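Local coordinates for protein OBCA, Oxalate Biosynthetic Component A (Burkholderia glumae, PDB 4NNB) that belongs to a family of TIM-barrel-like enzymes and holds a magnesium ion and an oxaloacetate ion in one pocket, at residues D364-T369 and A439-S444; A353-A358 and R431-R436. One frame throughout, in Å; residues are numbered along the deposited sequence.

Both contacts lie on the outer, helical side of the TIM-barrel-like domain, with centres about 12 Å apart, and both use helix 416-440 or the turn just after it. Interaction 2 joins its residues 431-436 to helix 352-359; interaction 1 joins 439-444, the last helical residues and the turn that follows, to helix 363-368. The two partner helices follow each other in the chain between parallel strands 344-349 and 373-378, and helix 416-440 then leads into strand 444-449, so the segments alternate along the sequence. The contacts meet where Phe441 and Leu366 pack against the carbonyl oxygen of Ala358. Together they fasten successive crossovers of the barrel to each other.

Interaction 1 of 2, residues D364-T369 and A439-S444; sequences DRLLRT and ASFPVS
With CG anti to its carbonyl carbon (chi1 -58°), Phe441 sends its ring toward helix 363-368, where Leu366 and Leu367 adopt the same kind of first torsion and bring their methyls to meet it. The Leu366 side chain crosses that of Phe441 at about a right angle: CD1 of Leu366 lies 3.8 Å from CZ of Phe441, and the Leu366 CB is 3.9 Å from the Phe441 CE1. Leu367 approaches differently, placing CD2 at the ring edge, near its plane, 3.9 Å from CD1 of Phe441. Two branched leucines, adjacent on the last turn of the helix, thus meet the ring along its CD1, CE1 and CZ atoms, and the ring is long enough to bridge backbones whose nearest CA atoms, those of Leu367 and Phe441, stand 8.2 Å apart.

Phe441 is the first residue to leave helical geometry after helix 416-440, in the turn entering strand 444-449. Ser444 suits this turn because its short hydroxyl folds back: OG donates to the O of Phe441 at 2.9 Å, nearly straight in line with the carbonyl bond. Phe375 meets the Phe441 ring, and Val373 touches both Phe441 and Leu366, so strand 373-378 adjoins the contact. Between 364-369 and 439-444 the side chains meet carbon to carbon, which implies cohesion by shape and the hydrophobic effect, while alongside the backbone O of Ser440 accepts a bond from Arg363.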
loop_
_atom_site.group_PDB
_atom_site.type_symbol
_atom_site.label_atom_id
_atom_site.label_comp_id
_atom_site.label_asym_id
_atom_site.label_seq_id
_atom_site.Cartn_x
_atom_site.Cartn_y
_atom_site.Cartn_z
ATOM N N ASP A 364 -28.763 5.630 11.968
ATOM C CA ASP A 364 -28.947 6.646 13.006
ATOM C C ASP A 364 -27.665 6.880 13.809
ATOM O O ASP A 364 -27.377 8.012 14.199
ATOM C CB ASP A 364 -30.104 6.280 13.950
ATOM C CG ASP A 364 -31.472 6.502 13.321
ATOM O OD1 ASP A 364 -31.548 7.031 12.192
ATOM O OD2 ASP A 364 -32.479 6.154 13.973
ATOM N N ARG A 365 -26.902 5.814 14.056
ATOM C CA ARG A 365 -25.629 5.942 14.776
ATOM C C ARG A 365 -24.621 6.765 13.971
ATOM O O ARG A 365 -23.883 7.573 14.531
ATOM C CB ARG A 365 -25.039 4.560 15.126
ATOM C CG ARG A 365 -25.589 3.939 16.435
ATOM C CD ARG A 365 -25.127 2.494 16.573
ATOM N NE ARG A 365 -25.407 1.905 17.893
ATOM C CZ ARG A 365 -26.556 1.318 18.222
ATOM N NH1 ARG A 365 -27.557 1.244 17.347
ATOM N NH2 ARG A 365 -26.709 0.799 19.431
ATOM N N LEU A 366 -24.602 6.556 12.659
ATOM C CA LEU A 366 -23.725 7.328 11.776
ATOM C C LEU A 366 -24.143 8.793 11.739
ATOM O O LEU A 366 -23.304 9.691 11.635
ATOM C CB LEU A 366 -23.727 6.729 10.365
ATOM C CG LEU A 366 -22.838 5.489 10.215
ATOM C CD1 LEU A 366 -23.206 4.725 8.968
ATOM C CD2 LEU A 366 -21.364 5.888 10.205
ATOM N N LEU A 367 -25.442 9.045 11.837
ATOM C CA LEU A 367 -25.902 10.430 11.852
ATOM C C LEU A 367 -25.466 11.085 13.147
ATOM O O LEU A 367 -25.034 12.237 13.160
ATOM C CB LEU A 367 -27.419 10.523 11.685
ATOM C CG LEU A 367 -27.961 10.147 10.307
ATOM C CD1 LEU A 367 -29.478 10.295 10.288
ATOM C CD2 LEU A 367 -27.322 10.991 9.222
ATOM N N ARG A 368 -25.554 10.330 14.235
ATOM C CA ARG A 368 -25.158 10.811 15.546
ATOM C C ARG A 368 -23.683 11.191 15.667
ATOM O O ARG A 368 -23.335 12.049 16.478
ATOM C CB ARG A 368 -25.501 9.766 16.608
ATOM C CG ARG A 368 -26.432 10.290 17.674
ATOM C CD ARG A 368 -27.469 9.276 18.060
ATOM N NE ARG A 368 -26.932 8.134 18.787
ATOM C CZ ARG A 368 -27.477 6.916 18.736
ATOM N NH1 ARG A 368 -28.552 6.706 17.980
ATOM N NH2 ARG A 368 -26.954 5.905 19.421
ATOM N N THR A 369 -22.814 10.545 14.890
ATOM C CA THR A 369 -21.386 10.828 15.011
ATOM C C THR A 369 -20.971 12.044 14.189
ATOM O O THR A 369 -19.786 12.387 14.154
ATOM C CB THR A 369 -20.486 9.604 14.668
ATOM O OG1 THR A 369 -20.925 8.993 13.449
ATOM C CG2 THR A 369 -20.512 8.573 15.792
ATOM N N ALA A 439 -28.535 8.636 -1.116
ATOM C CA ALA A 439 -29.955 8.645 -0.780
ATOM C C ALA A 439 -30.133 8.548 0.735
ATOM O O ALA A 439 -30.974 9.241 1.316
ATOM C CB ALA A 439 -30.692 7.503 -1.502
ATOM N N SER A 440 -29.333 7.705 1.385
ATOM C CA SER A 440 -29.496 7.509 2.823
ATOM C C SER A 440 -28.837 8.611 3.612
ATOM O O SER A 440 -29.255 8.910 4.729
ATOM C CB SER A 440 -28.945 6.152 3.274
ATOM O OG SER A 440 -29.705 5.103 2.717
ATOM N N PHE A 441 -27.791 9.200 3.040
ATOM C CA PHE A 441 -27.045 10.245 3.722
ATOM C C PHE A 441 -26.865 11.446 2.799
ATOM O O PHE A 441 -25.829 11.575 2.150
ATOM C CB PHE A 441 -25.664 9.731 4.158
ATOM C CG PHE A 441 -25.716 8.525 5.056
ATOM C CD1 PHE A 441 -25.873 8.672 6.431
ATOM C CD2 PHE A 441 -25.618 7.250 4.527
ATOM C CE1 PHE A 441 -25.925 7.551 7.266
ATOM C CE2 PHE A 441 -25.674 6.118 5.357
ATOM C CZ PHE A 441 -25.819 6.276 6.725
ATOM N N PRO A 442 -27.872 12.333 2.748
ATOM C CA PRO A 442 -27.838 13.545 1.907
ATOM C C PRO A 442 -26.638 14.439 2.212
ATOM O O PRO A 442 -26.134 15.100 1.309
ATOM C CB PRO A 442 -29.130 14.278 2.281
ATOM C CG PRO A 442 -30.017 13.242 2.905
ATOM C CD PRO A 442 -29.117 12.214 3.528
ATOM N N VAL A 443 -26.200 14.480 3.466
ATOM C CA VAL A 443 -25.009 15.236 3.817
ATOM C C VAL A 443 -23.889 14.224 4.028
ATOM O O VAL A 443 -23.746 13.656 5.112
ATOM C CB VAL A 443 -25.208 16.084 5.082
ATOM C CG1 VAL A 443 -24.036 17.040 5.266
ATOM C CG2 VAL A 443 -26.507 16.880 4.979
ATOM N N SER A 444 -23.117 13.986 2.977
ATOM C CA SER A 444 -22.090 12.953 3.009
ATOM C C SER A 444 -20.936 13.300 2.098
ATOM O O SER A 444 -21.078 14.136 1.198
ATOM C CB SER A 444 -22.672 11.623 2.553
ATOM O OG SER A 444 -23.096 11.687 1.197
#

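Interaction 2 of 2, residues A353-A358 and R431-R436; sequences AIVDNA and RPVVER
Val355 and Val433 meet between two neighbouring outer helices of the TIM-barrel-like fold, 352-359 and 416-440, which run nearly parallel in these segments, 19° apart with axes 10.7 Å from each other. In both valines CG1 is anti to the backbone N. The contact nevertheless uses different branches: CG2 of Val355 reaches CG1 of Val433 at 3.8 Å. Valine suits this place because its two methyls branch right at CB and can serve two neighbours, and the other methyl of Val355, CG1, lies over one face of the Arg436 guanidinium, 3.5 Å from NH1 and offset toward the rim.

Arg436 has to travel farther. Its chain is extended at chi2 (-174°) and then bends at chi3 (69°), which carries the guanidinium across Val355 to Asp356. The CB of Asp356 starts out directed away from the other helix, yet its carboxylate swings back to form a salt bridge. Strands 344-349 and 373-378 back the apolar part, Val355 touching Val349 and Val433 touching Leu377, whereas the charged pair sits at the more exposed margin, where the long arginine can span the gap and its charge probably stays partly solvated.

A single carboxylate oxygen takes both donors: OD1 of Asp356 receives NH1 of Arg436 at 2.7 Å, nearly along the C-O axis, and the Arg436 NH2 at 2.9 Å on the anti side and somewhat out of the carboxylate plane, the second bond the more bent.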
loop_
_atom_site.group_PDB
_atom_site.type_symbol
_atom_site.label_atom_id
_atom_site.label_comp_id
_atom_site.label_asym_id
_atom_site.label_seq_id
_atom_site.Cartn_x
_atom_site.Cartn_y
_atom_site.Cartn_z
ATOM N N ALA A 353 -22.392 -5.834 1.940
ATOM C CA ALA A 353 -22.917 -5.986 3.294
ATOM C C ALA A 353 -22.751 -4.675 4.061
ATOM O O ALA A 353 -23.665 -4.235 4.769
ATOM C CB ALA A 353 -22.209 -7.121 4.013
ATOM N N ILE A 354 -21.595 -4.031 3.898
ATOM C CA ILE A 354 -21.370 -2.742 4.563
ATOM C C ILE A 354 -22.340 -1.668 4.078
ATOM O O ILE A 354 -22.883 -0.902 4.890
ATOM C CB ILE A 354 -19.891 -2.300 4.485
ATOM C CG1 ILE A 354 -19.089 -3.078 5.535
ATOM C CG2 ILE A 354 -19.747 -0.793 4.701
ATOM C CD1 ILE A 354 -17.573 -3.109 5.310
ATOM N N VAL A 355 -22.583 -1.616 2.772
ATOM C CA VAL A 355 -23.570 -0.671 2.236
ATOM C C VAL A 355 -24.968 -0.915 2.834
ATOM O O VAL A 355 -25.625 0.023 3.307
ATOM C CB VAL A 355 -23.655 -0.727 0.695
ATOM C CG1 VAL A 355 -24.643 0.340 0.188
ATOM C CG2 VAL A 355 -22.269 -0.512 0.069
ATOM N N ASP A 356 -25.405 -2.171 2.818
ATOM C CA ASP A 356 -26.691 -2.545 3.403
ATOM C C ASP A 356 -26.788 -2.129 4.864
ATOM O O ASP A 356 -27.777 -1.542 5.293
ATOM C CB ASP A 356 -26.888 -4.052 3.323
ATOM C CG ASP A 356 -27.034 -4.549 1.906
ATOM O OD1 ASP A 356 -27.316 -3.733 1.004
ATOM O OD2 ASP A 356 -26.870 -5.767 1.701
ATOM N N ASN A 357 -25.746 -2.424 5.630
ATOM C CA ASN A 357 -25.771 -2.141 7.067
ATOM C C ASN A 357 -25.699 -0.653 7.409
ATOM O O ASN A 357 -26.428 -0.168 8.281
ATOM C CB ASN A 357 -24.665 -2.925 7.776
ATOM C CG ASN A 357 -24.882 -4.436 7.692
ATOM O OD1 ASN A 357 -25.941 -4.895 7.255
ATOM N ND2 ASN A 357 -23.888 -5.212 8.131
ATOM N N ALA A 358 -24.825 0.071 6.715
ATOM C CA ALA A 358 -24.631 1.491 6.989
ATOM C C ALA A 358 -25.908 2.254 6.705
ATOM O O ALA A 358 -26.257 3.182 7.433
ATOM C CB ALA A 358 -23.485 2.058 6.166
ATOM N N ARG A 431 -21.840 2.986 -9.448
ATOM C CA ARG A 431 -22.896 4.006 -9.429
ATOM C C ARG A 431 -24.042 3.728 -8.436
ATOM O O ARG A 431 -24.379 4.611 -7.647
ATOM C CB ARG A 431 -23.451 4.284 -10.841
ATOM C CG ARG A 431 -24.642 5.238 -10.868
ATOM C CD ARG A 431 -24.229 6.626 -11.284
ATOM N NE ARG A 431 -23.816 6.639 -12.685
ATOM C CZ ARG A 431 -23.080 7.595 -13.235
ATOM N NH1 ARG A 431 -22.666 8.613 -12.498
ATOM N NH2 ARG A 431 -22.749 7.524 -14.517
ATOM N N PRO A 432 -24.629 2.514 -8.464
ATOM C CA PRO A 432 -25.746 2.278 -7.540
ATOM C C PRO A 432 -25.284 2.285 -6.085
ATOM O O PRO A 432 -26.077 2.632 -5.212
ATOM C CB PRO A 432 -26.223 0.869 -7.905
ATOM C CG PRO A 432 -25.595 0.538 -9.204
ATOM C CD PRO A 432 -24.330 1.314 -9.270
ATOM N N VAL A 433 -24.032 1.902 -5.827
ATOM C CA VAL A 433 -23.479 1.970 -4.468
ATOM C C VAL A 433 -23.421 3.424 -4.023
ATOM O O VAL A 433 -23.910 3.776 -2.943
ATOM C CB VAL A 433 -22.075 1.305 -4.383
ATOM C CG1 VAL A 433 -21.413 1.556 -3.022
ATOM C CG2 VAL A 433 -22.179 -0.188 -4.647
ATOM N N VAL A 434 -22.854 4.282 -4.873
ATOM C CA VAL A 434 -22.783 5.703 -4.563
ATOM C C VAL A 434 -24.184 6.294 -4.324
ATOM O O VAL A 434 -24.395 7.041 -3.371
ATOM C CB VAL A 434 -22.048 6.490 -5.672
ATOM C CG1 VAL A 434 -22.167 7.985 -5.447
ATOM C CG2 VAL A 434 -20.566 6.068 -5.732
ATOM N N GLU A 435 -25.136 5.954 -5.187
ATOM C CA GLU A 435 -26.488 6.506 -5.074
ATOM C C GLU A 435 -27.221 6.016 -3.822
ATOM O O GLU A 435 -27.972 6.779 -3.203
ATOM C CB GLU A 435 -27.310 6.202 -6.331
ATOM C CG GLU A 435 -26.795 6.895 -7.585
ATOM C CD GLU A 435 -26.639 8.400 -7.396
ATOM O OE1 GLU A 435 -27.564 9.045 -6.842
ATOM O OE2 GLU A 435 -25.580 8.933 -7.791
ATOM N N ARG A 436 -27.006 4.759 -3.440
ATOM C CA ARG A 436 -27.599 4.261 -2.194
ATOM C C ARG A 436 -27.069 5.058 -1.019
ATOM O O ARG A 436 -27.824 5.449 -0.134
ATOM C CB ARG A 436 -27.312 2.774 -1.986
ATOM C CG ARG A 436 -28.145 1.836 -2.856
ATOM C CD ARG A 436 -27.896 0.388 -2.457
ATOM N NE ARG A 436 -28.448 0.085 -1.137
ATOM C CZ ARG A 436 -28.097 -0.971 -0.411
ATOM N NH1 ARG A 436 -27.182 -1.815 -0.872
ATOM N NH2 ARG A 436 -28.649 -1.177 0.776
#